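Local coordinates for putative uncharacterized protein (Mycobacterium avium, PDB 2Z6V) that is of unknown function but, as a member of the sulfotransferase family, probably transfers a sulfuryl group from the donor PAPS to an acceptor, at residues L112-R116 with M312-V316; P275-T279 with L390-Q396; P319-R323 with E401-F406. One frame throughout, in Å; residues are numbered along the deposited sequence.

How the interactions relate
The three contacts lie on the same side of the chain's centre, where helices 275-285, 301-326 and 392-405 gather beside the parallel sheet. Interaction 1 sets the residues after strand 109-113, probably part of the PAPS loop, against helix 301-326 at the palmitic acid. That helix continues into interaction 3, packing on helix 392-405, which meets helix 275-285 in interaction 2. From the lipid, the side chains of T279 and Y402 stand about 10 and 12 Å away. The centres of interactions 1 and 3 are about 11 Å apart, those of 1 and 2 about 13 Å. M312 CG lies 3.5 Å from T279 OG1, and V316 CG1 3.9 Å from Y402 CG. Interactions 2 and 3 touch through Y276 and L403.

Interaction 1: residues L112-R116 with M312-V316; sequences LGMPR and MRYHV. With PLM (palmitic acid), chain C.
The imidazole of H315 is covered on one face by P115, whose CD sits over the ring, offset toward its rim, in a CH-pi contact 4.0 Å from the centroid. At the edge, in the plane of the ring, the carbonyl O of G113 lies 3.2 Å from H315 CD2, and the last carbon of the palmitic acid also comes up to the edge, though too near NE2 in the model for its exact place to be trusted. H315 reaches this spot with CG anti to its carbonyl carbon (chi1 -78°), and its ND1 is bonded to the carbonyl O of Q311, one turn earlier in helix 301-326, which helps to fix the rotation of the ring.

G113, after L112 of strand 109-113, has a backbone conformation (phi 138°) that suits a residue without a side chain, since a CB would press on L112 O. Beyond it the two methionines cross at about a right angle, with SD of M114 3.5 Å from CE of M312. Unbranched and flexible, they can bend, M114 at chi3 and M312 at chi2 and chi3, to bring these atoms together. The thioether of M312 also reaches the pyrrolidine of P115, its SD 3.7 Å from P115 CD, while the branched V316 offers CG1 to CG of M114 at 4.0 Å.

The run G113-T117 (GMPRT) is consistent with the start of the 5'-phosphosulfate loop that binds PAPS in this family. A sulfate about 6 Å from the P115 side chain, probably from the crystallisation liquor, marks at most a possible anion pocket. Sulfur, methyl and ring contacts dominate the interface, and the buried carbonyl of G113 has its polar partner in S253 OG; the turn is therefore held against the helix mainly by close fit.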
loop_
_atom_site.group_PDB
_atom_site.type_symbol
_atom_site.label_atom_id
_atom_site.label_comp_id
_atom_site.label_asym_id
_atom_site.label_seq_id
_atom_site.Cartn_x
_atom_site.Cartn_y
_atom_site.Cartn_z
ATOM N N LEU A 112 3.051 8.203 -4.866
ATOM C CA LEU A 112 3.595 6.996 -5.479
ATOM C C LEU A 112 5.112 7.051 -5.554
ATOM O O LEU A 112 5.721 8.058 -5.203
ATOM C CB LEU A 112 3.011 6.837 -6.886
ATOM C CG LEU A 112 3.197 8.038 -7.828
ATOM C CD1 LEU A 112 4.590 8.004 -8.455
ATOM C CD2 LEU A 112 2.134 8.010 -8.916
ATOM N N GLY A 113 5.717 5.966 -6.019
ATOM C CA GLY A 113 7.165 5.919 -6.132
ATOM C C GLY A 113 7.704 4.581 -5.667
ATOM O O GLY A 113 7.018 3.565 -5.763
ATOM N N MET A 114 8.933 4.568 -5.167
ATOM C CA MET A 114 9.521 3.325 -4.680
ATOM C C MET A 114 9.068 3.081 -3.247
ATOM O O MET A 114 8.639 4.006 -2.546
ATOM C CB MET A 114 11.047 3.401 -4.649
ATOM C CG MET A 114 11.742 3.779 -5.934
ATOM S SD MET A 114 13.542 3.849 -5.676
ATOM C CE MET A 114 13.690 5.390 -4.729
ATOM N N PRO A 115 9.131 1.818 -2.797
ATOM C CA PRO A 115 8.726 1.564 -1.412
ATOM C C PRO A 115 9.924 1.978 -0.553
ATOM O O PRO A 115 11.040 2.108 -1.064
ATOM C CB PRO A 115 8.480 0.057 -1.396
ATOM C CG PRO A 115 9.452 -0.452 -2.423
ATOM C CD PRO A 115 9.316 0.556 -3.541
ATOM N N ARG A 116 9.702 2.216 0.733
ATOM C CA ARG A 116 10.795 2.597 1.626
ATOM C C ARG A 116 11.328 4.008 1.382
ATOM O O ARG A 116 12.509 4.270 1.605
ATOM C CB ARG A 116 11.961 1.601 1.500
ATOM C CG ARG A 116 11.532 0.146 1.447
ATOM C CD ARG A 116 10.531 -0.145 2.545
ATOM N NE ARG A 116 11.061 0.241 3.847
ATOM C CZ ARG A 116 10.339 0.302 4.958
ATOM N NH1 ARG A 116 9.047 0.008 4.929
ATOM N NH2 ARG A 116 10.918 0.652 6.098
ATOM N N MET A 312 12.359 -2.808 -8.188
ATOM C CA MET A 312 12.658 -1.387 -8.148
ATOM C C MET A 312 12.720 -0.791 -9.550
ATOM O O MET A 312 12.273 0.335 -9.759
ATOM C CB MET A 312 13.976 -1.130 -7.410
ATOM C CG MET A 312 13.864 -1.311 -5.904
ATOM S SD MET A 312 12.555 -0.280 -5.210
ATOM C CE MET A 312 13.449 0.729 -4.035
ATOM N N ARG A 313 13.263 -1.537 -10.510
ATOM C CA ARG A 313 13.352 -1.036 -11.876
ATOM C C ARG A 313 11.975 -0.585 -12.378
ATOM O O ARG A 313 11.845 0.486 -12.974
ATOM C CB ARG A 313 13.933 -2.104 -12.805
ATOM C CG ARG A 313 14.031 -1.657 -14.253
ATOM C CD ARG A 313 15.012 -2.509 -15.046
ATOM N NE ARG A 313 14.719 -3.941 -14.984
ATOM C CZ ARG A 313 13.601 -4.505 -15.438
ATOM N NH1 ARG A 313 12.653 -3.760 -15.993
ATOM N NH2 ARG A 313 13.434 -5.821 -15.349
ATOM N N TYR A 314 10.947 -1.394 -12.133
ATOM C CA TYR A 314 9.598 -1.041 -12.550
ATOM C C TYR A 314 9.095 0.180 -11.789
ATOM O O TYR A 314 8.353 0.997 -12.335
ATOM C CB TYR A 314 8.633 -2.196 -12.304
ATOM C CG TYR A 314 8.739 -3.331 -13.291
ATOM C CD1 TYR A 314 9.818 -4.208 -13.268
ATOM C CD2 TYR A 314 7.728 -3.557 -14.216
ATOM C CE1 TYR A 314 9.879 -5.289 -14.141
ATOM C CE2 TYR A 314 7.777 -4.624 -15.088
ATOM C CZ TYR A 314 8.848 -5.493 -15.047
ATOM O OH TYR A 314 8.856 -6.581 -15.893
ATOM N N HIS A 315 9.492 0.306 -10.528
ATOM C CA HIS A 315 9.045 1.435 -9.728
ATOM C C HIS A 315 9.568 2.783 -10.197
ATOM O O HIS A 315 8.971 3.805 -9.883
ATOM C CB HIS A 315 9.399 1.236 -8.251
ATOM C CG HIS A 315 8.476 0.304 -7.530
ATOM N ND1 HIS A 315 8.510 -1.064 -7.704
ATOM C CD2 HIS A 315 7.481 0.545 -6.644
ATOM C CE1 HIS A 315 7.579 -1.625 -6.954
ATOM N NE2 HIS A 315 6.940 -0.671 -6.302
ATOM N N VAL A 316 10.679 2.797 -10.934
ATOM C CA VAL A 316 11.215 4.064 -11.427
ATOM C C VAL A 316 10.937 4.287 -12.912
ATOM O O VAL A 316 10.575 5.393 -13.315
ATOM C CB VAL A 316 12.750 4.208 -11.179
ATOM C CG1 VAL A 316 13.033 4.227 -9.688
ATOM C CG2 VAL A 316 13.514 3.090 -11.875
HETATM C C1 PLM C . 6.374 -7.916 -2.315
HETATM O O1 PLM C . 7.034 -8.557 -3.162
HETATM O O2 PLM C . 5.284 -8.269 -1.815
HETATM C C2 PLM C . 6.945 -6.578 -1.838
HETATM C C3 PLM C . 7.360 -5.700 -3.019
HETATM C C4 PLM C . 7.810 -4.305 -2.581
HETATM C C5 PLM C . 6.690 -3.547 -1.865
HETATM C C6 PLM C . 6.564 -3.966 -0.399
HETATM C C7 PLM C . 5.257 -3.439 0.193
HETATM C C8 PLM C . 4.063 -4.231 -0.343
HETATM C C9 PLM C . 2.889 -3.292 -0.620
HETATM C CA PLM C . 2.574 -2.415 0.593
HETATM C CB PLM C . 1.776 -1.172 0.190
HETATM C CC PLM C . 2.531 -0.397 -0.890
HETATM C CD PLM C . 2.327 -1.036 -2.265
HETATM C CE PLM C . 3.426 -0.648 -3.257
HETATM C CF PLM C . 4.772 -1.211 -2.796
HETATM C CG PLM C . 5.873 -0.971 -3.829
#

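Interaction 2: residues P275-T279 with L390-Q396; sequences PYKAT and LTVEALQ
Y276 and V392 meet at about a right angle where the start of the C-terminal helix 392-405 crosses helix 275-285. In this sulfotransferase-type alpha/beta fold, helix 275-285 follows strand 267-272 of the central parallel sheet, whose strand order is 2-3-1-4-5. The short helical segments run at 110° to each other, 10.5 Å apart at their axes. CG1 of V392, placed anti to its backbone N (chi1 175°), rests over the centre of the tyrosine ring in a CH-pi contact, 3.6 Å from the centroid. L395 runs antiparallel to the tyrosine, its CB at the ring edge, 3.7 Å from Y276 CD1. Q396 instead follows the direction of Y276, and its CA and CG both lie near the phenol, at 3.6 and 3.8 Å from Y276 OH. A broad aromatic plate thus suits a place with a methyl above and helix backbone at its rim.

Farther along, T279 and L395 approach end-on, while L390 crosses T279 with CD1 3.8 Å from T279 CG2. T391 caps the second helix through OG1, which accepts from A394 N. T279 presents CG2 to the leucines, while its OG1 is satisfied within its own helix: it donates to P275 O at 2.8 Å, arriving from the face of that carbonyl opposite to T279 N.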
loop_
_atom_site.group_PDB
_atom_site.type_symbol
_atom_site.label_atom_id
_atom_site.label_comp_id
_atom_site.label_asym_id
_atom_site.label_seq_id
_atom_site.Cartn_x
_atom_site.Cartn_y
_atom_site.Cartn_z
ATOM N N PRO A 275 17.834 5.719 -3.892
ATOM C CA PRO A 275 17.391 4.425 -4.435
ATOM C C PRO A 275 18.150 3.201 -3.919
ATOM O O PRO A 275 17.574 2.118 -3.789
ATOM C CB PRO A 275 17.554 4.609 -5.940
ATOM C CG PRO A 275 18.745 5.525 -6.022
ATOM C CD PRO A 275 18.447 6.549 -4.945
ATOM N N TYR A 276 19.442 3.370 -3.642
ATOM C CA TYR A 276 20.263 2.270 -3.142
ATOM C C TYR A 276 19.787 1.916 -1.734
ATOM O O TYR A 276 19.649 0.740 -1.387
ATOM C CB TYR A 276 21.738 2.683 -3.115
ATOM C CG TYR A 276 22.243 3.217 -4.440
ATOM C CD1 TYR A 276 22.146 2.456 -5.601
ATOM C CD2 TYR A 276 22.819 4.487 -4.530
ATOM C CE1 TYR A 276 22.609 2.941 -6.821
ATOM C CE2 TYR A 276 23.287 4.984 -5.749
ATOM C CZ TYR A 276 23.180 4.203 -6.886
ATOM O OH TYR A 276 23.660 4.662 -8.088
ATOM N N LYS A 277 19.527 2.947 -0.934
ATOM C CA LYS A 277 19.058 2.768 0.429
ATOM C C LYS A 277 17.699 2.067 0.395
ATOM O O LYS A 277 17.500 1.027 1.027
ATOM C CB LYS A 277 18.920 4.134 1.100
ATOM C CG LYS A 277 19.215 4.165 2.592
ATOM C CD LYS A 277 18.232 3.355 3.407
ATOM C CE LYS A 277 18.514 3.502 4.901
ATOM N NZ LYS A 277 17.554 2.721 5.737
ATOM N N ALA A 278 16.770 2.636 -0.362
ATOM C CA ALA A 278 15.435 2.080 -0.470
ATOM C C ALA A 278 15.431 0.619 -0.910
ATOM O O ALA A 278 14.579 -0.152 -0.482
ATOM C CB ALA A 278 14.605 2.916 -1.432
ATOM N N THR A 279 16.381 0.236 -1.754
ATOM C CA THR A 279 16.452 -1.137 -2.246
ATOM C C THR A 279 16.817 -2.129 -1.149
ATOM O O THR A 279 16.207 -3.192 -1.025
ATOM C CB THR A 279 17.471 -1.255 -3.394
ATOM O OG1 THR A 279 16.994 -0.515 -4.526
ATOM C CG2 THR A 279 17.673 -2.712 -3.793
ATOM N N LEU A 390 23.989 -7.610 -3.226
ATOM C CA LEU A 390 23.988 -6.451 -4.108
ATOM C C LEU A 390 25.131 -5.486 -3.819
ATOM O O LEU A 390 25.805 -5.572 -2.792
ATOM C CB LEU A 390 22.660 -5.697 -3.998
ATOM C CG LEU A 390 21.376 -6.418 -4.400
ATOM C CD1 LEU A 390 20.171 -5.551 -4.058
ATOM C CD2 LEU A 390 21.414 -6.730 -5.883
ATOM N N THR A 391 25.335 -4.560 -4.744
ATOM C CA THR A 391 26.374 -3.554 -4.618
ATOM C C THR A 391 25.835 -2.314 -5.303
ATOM O O THR A 391 24.981 -2.425 -6.182
ATOM C CB THR A 391 27.676 -3.998 -5.327
ATOM O OG1 THR A 391 27.411 -4.245 -6.714
ATOM C CG2 THR A 391 28.222 -5.266 -4.689
ATOM N N VAL A 392 26.308 -1.139 -4.900
ATOM C CA VAL A 392 25.848 0.091 -5.527
ATOM C C VAL A 392 26.203 0.055 -7.010
ATOM O O VAL A 392 25.468 0.570 -7.848
ATOM C CB VAL A 392 26.488 1.329 -4.877
ATOM C CG1 VAL A 392 26.089 2.583 -5.640
ATOM C CG2 VAL A 392 26.042 1.441 -3.423
ATOM N N GLU A 393 27.327 -0.575 -7.334
ATOM C CA GLU A 393 27.764 -0.680 -8.721
ATOM C C GLU A 393 26.766 -1.461 -9.571
ATOM O O GLU A 393 26.585 -1.171 -10.752
ATOM C CB GLU A 393 29.137 -1.361 -8.810
ATOM C CG GLU A 393 30.298 -0.576 -8.197
ATOM C CD GLU A 393 30.391 -0.713 -6.677
ATOM O OE1 GLU A 393 29.497 -0.206 -5.963
ATOM O OE2 GLU A 393 31.364 -1.337 -6.197
ATOM N N ALA A 394 26.120 -2.452 -8.972
ATOM C CA ALA A 394 25.155 -3.268 -9.698
ATOM C C ALA A 394 23.813 -2.562 -9.873
ATOM O O ALA A 394 23.108 -2.786 -10.857
ATOM C CB ALA A 394 24.953 -4.594 -8.977
ATOM N N LEU A 395 23.463 -1.711 -8.915
ATOM C CA LEU A 395 22.199 -0.994 -8.964
ATOM C C LEU A 395 22.282 0.283 -9.783
ATOM O O LEU A 395 21.274 0.742 -10.330
ATOM C CB LEU A 395 21.729 -0.654 -7.546
ATOM C CG LEU A 395 21.196 -1.787 -6.667
ATOM C CD1 LEU A 395 20.875 -1.251 -5.287
ATOM C CD2 LEU A 395 19.961 -2.396 -7.304
ATOM N N GLN A 396 23.484 0.845 -9.876
ATOM C CA GLN A 396 23.702 2.089 -10.605
ATOM C C GLN A 396 22.987 2.171 -11.963
ATOM O O GLN A 396 22.323 3.164 -12.254
ATOM C CB GLN A 396 25.207 2.336 -10.767
ATOM C CG GLN A 396 25.568 3.750 -11.217
ATOM C CD GLN A 396 25.452 3.943 -12.723
ATOM O OE1 GLN A 396 25.481 5.071 -13.221
ATOM N NE2 GLN A 396 25.333 2.840 -13.456
#

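Interaction 3: residues P319-R323 with E401-F406; sequences PLRAR and EYLDTF
L320 points toward the C-terminal helix 392-405 from helix 301-326. Both helices pack beside the parallel sheet of the sulfotransferase-type alpha/beta fold, and their short segments cross here at 48°, with axes 11.9 Å apart. The forked end of L320 divides the work: CD1 approaches the edge of the Y402 ring and lies 4.2 Å from Y402 CB, while CD2 meets CE2 of F406 at 4.0 Å. A branched leucine fits between two aromatic residues, whose own rings pack on strand residues W270 and H272. The E401 side chain comes to meet the leucine from the other helix, with OE2 3.5 Å from L320 CD2.

R321 starts out away from helix 392-405, but bends at chi2 and chi3 bring its guanidinium back to E401. There NH2 forms a salt bridge with OE1 of E401, the modelled separation of 2.5 Å being too short to be taken literally. The carboxylate lies at the guanidinium edge, the two planes 33° apart. NH1 of R321 has a second partner in E324 on its own helix, so this arginine probably shares its charge between two acids.

R323 is extended and runs antiparallel to the F406 side chain, guanidinium and ring planes 74° apart. D328 binds its NE by a salt bridge. Approaching the ring obliquely, NE and CD of R323 both meet F406 CZ, at 3.7 and 3.8 Å.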
loop_
_atom_site.group_PDB
_atom_site.type_symbol
_atom_site.label_atom_id
_atom_site.label_comp_id
_atom_site.label_asym_id
_atom_site.label_seq_id
_atom_site.Cartn_x
_atom_site.Cartn_y
_atom_site.Cartn_z
ATOM N N PRO A 319 6.911 5.061 -13.965
ATOM C CA PRO A 319 6.539 6.471 -13.831
ATOM C C PRO A 319 7.420 7.402 -14.669
ATOM O O PRO A 319 6.960 8.451 -15.105
ATOM C CB PRO A 319 6.651 6.719 -12.327
ATOM C CG PRO A 319 7.706 5.765 -11.907
ATOM C CD PRO A 319 7.362 4.517 -12.672
ATOM N N LEU A 320 8.678 7.035 -14.902
ATOM C CA LEU A 320 9.536 7.891 -15.722
ATOM C C LEU A 320 8.970 8.023 -17.141
ATOM O O LEU A 320 8.945 9.119 -17.709
ATOM C CB LEU A 320 10.970 7.353 -15.772
ATOM C CG LEU A 320 11.833 7.843 -14.600
ATOM C CD1 LEU A 320 13.097 7.005 -14.471
ATOM C CD2 LEU A 320 12.164 9.312 -14.795
ATOM N N ARG A 321 8.510 6.909 -17.705
ATOM C CA ARG A 321 7.931 6.922 -19.041
ATOM C C ARG A 321 6.647 7.745 -19.067
ATOM O O ARG A 321 6.415 8.506 -20.007
ATOM C CB ARG A 321 7.620 5.496 -19.517
ATOM C CG ARG A 321 8.842 4.617 -19.736
ATOM C CD ARG A 321 9.855 5.261 -20.692
ATOM N NE ARG A 321 11.096 5.585 -19.996
ATOM C CZ ARG A 321 11.647 6.796 -19.958
ATOM N NH1 ARG A 321 11.076 7.816 -20.580
ATOM N NH2 ARG A 321 12.772 6.989 -19.280
ATOM N N ALA A 322 5.813 7.587 -18.042
ATOM C CA ALA A 322 4.549 8.313 -17.967
ATOM C C ALA A 322 4.784 9.813 -17.866
ATOM O O ALA A 322 4.034 10.609 -18.429
ATOM C CB ALA A 322 3.740 7.831 -16.775
ATOM N N ARG A 323 5.833 10.185 -17.139
ATOM C CA ARG A 323 6.199 11.583 -16.946
ATOM C C ARG A 323 6.691 12.187 -18.262
ATOM O O ARG A 323 6.394 13.340 -18.586
ATOM C CB ARG A 323 7.293 11.682 -15.874
ATOM C CG ARG A 323 7.963 13.041 -15.756
ATOM C CD ARG A 323 8.937 13.056 -14.592
ATOM N NE ARG A 323 9.630 14.336 -14.466
ATOM C CZ ARG A 323 10.593 14.742 -15.284
ATOM N NH1 ARG A 323 10.978 13.963 -16.286
ATOM N NH2 ARG A 323 11.163 15.929 -15.108
ATOM N N GLU A 401 19.133 6.835 -14.948
ATOM C CA GLU A 401 18.258 7.894 -15.440
ATOM C C GLU A 401 17.597 8.587 -14.262
ATOM O O GLU A 401 17.665 9.803 -14.122
ATOM C CB GLU A 401 17.172 7.317 -16.350
ATOM C CG GLU A 401 16.402 8.376 -17.131
ATOM C CD GLU A 401 15.051 7.887 -17.633
ATOM O OE1 GLU A 401 14.937 6.702 -18.021
ATOM O OE2 GLU A 401 14.101 8.703 -17.650
ATOM N N TYR A 402 16.957 7.789 -13.417
ATOM C CA TYR A 402 16.268 8.278 -12.234
ATOM C C TYR A 402 17.092 9.293 -11.439
ATOM O O TYR A 402 16.616 10.387 -11.130
ATOM C CB TYR A 402 15.910 7.094 -11.335
ATOM C CG TYR A 402 15.128 7.471 -10.099
ATOM C CD1 TYR A 402 13.856 8.026 -10.205
ATOM C CD2 TYR A 402 15.654 7.262 -8.822
ATOM C CE1 TYR A 402 13.124 8.361 -9.076
ATOM C CE2 TYR A 402 14.927 7.594 -7.686
ATOM C CZ TYR A 402 13.663 8.143 -7.822
ATOM O OH TYR A 402 12.919 8.476 -6.714
ATOM N N LEU A 403 18.322 8.924 -11.095
ATOM C CA LEU A 403 19.182 9.817 -10.325
ATOM C C LEU A 403 19.600 11.007 -11.164
ATOM O O LEU A 403 19.914 12.074 -10.635
ATOM C CB LEU A 403 20.425 9.075 -9.822
ATOM C CG LEU A 403 20.187 8.074 -8.689
ATOM C CD1 LEU A 403 21.442 7.266 -8.435
ATOM C CD2 LEU A 403 19.762 8.823 -7.435
ATOM N N ASP A 404 19.588 10.827 -12.478
ATOM C CA ASP A 404 19.980 11.894 -13.376
ATOM C C ASP A 404 18.885 12.935 -13.574
ATOM O O ASP A 404 19.171 14.123 -13.740
ATOM C CB ASP A 404 20.385 11.323 -14.729
ATOM C CG ASP A 404 20.877 12.389 -15.670
ATOM O OD1 ASP A 404 21.897 13.034 -15.341
ATOM O OD2 ASP A 404 20.240 12.590 -16.727
ATOM N N THR A 405 17.631 12.502 -13.558
ATOM C CA THR A 405 16.542 13.441 -13.750
ATOM C C THR A 405 16.059 14.091 -12.452
ATOM O O THR A 405 15.524 15.198 -12.474
ATOM C CB THR A 405 15.352 12.769 -14.491
ATOM O OG1 THR A 405 14.142 12.961 -13.749
ATOM C CG2 THR A 405 15.603 11.298 -14.686
ATOM N N PHE A 406 16.264 13.418 -11.325
ATOM C CA PHE A 406 15.836 13.944 -10.030
ATOM C C PHE A 406 17.019 14.176 -9.096
ATOM O O PHE A 406 17.867 13.306 -8.923
ATOM C CB PHE A 406 14.839 12.984 -9.380
ATOM C CG PHE A 406 13.561 12.833 -10.148
ATOM C CD1 PHE A 406 12.699 13.910 -10.301
ATOM C CD2 PHE A 406 13.219 11.612 -10.723
ATOM C CE1 PHE A 406 11.511 13.780 -11.017
ATOM C CE2 PHE A 406 12.029 11.468 -11.443
ATOM C CZ PHE A 406 11.173 12.555 -11.589
#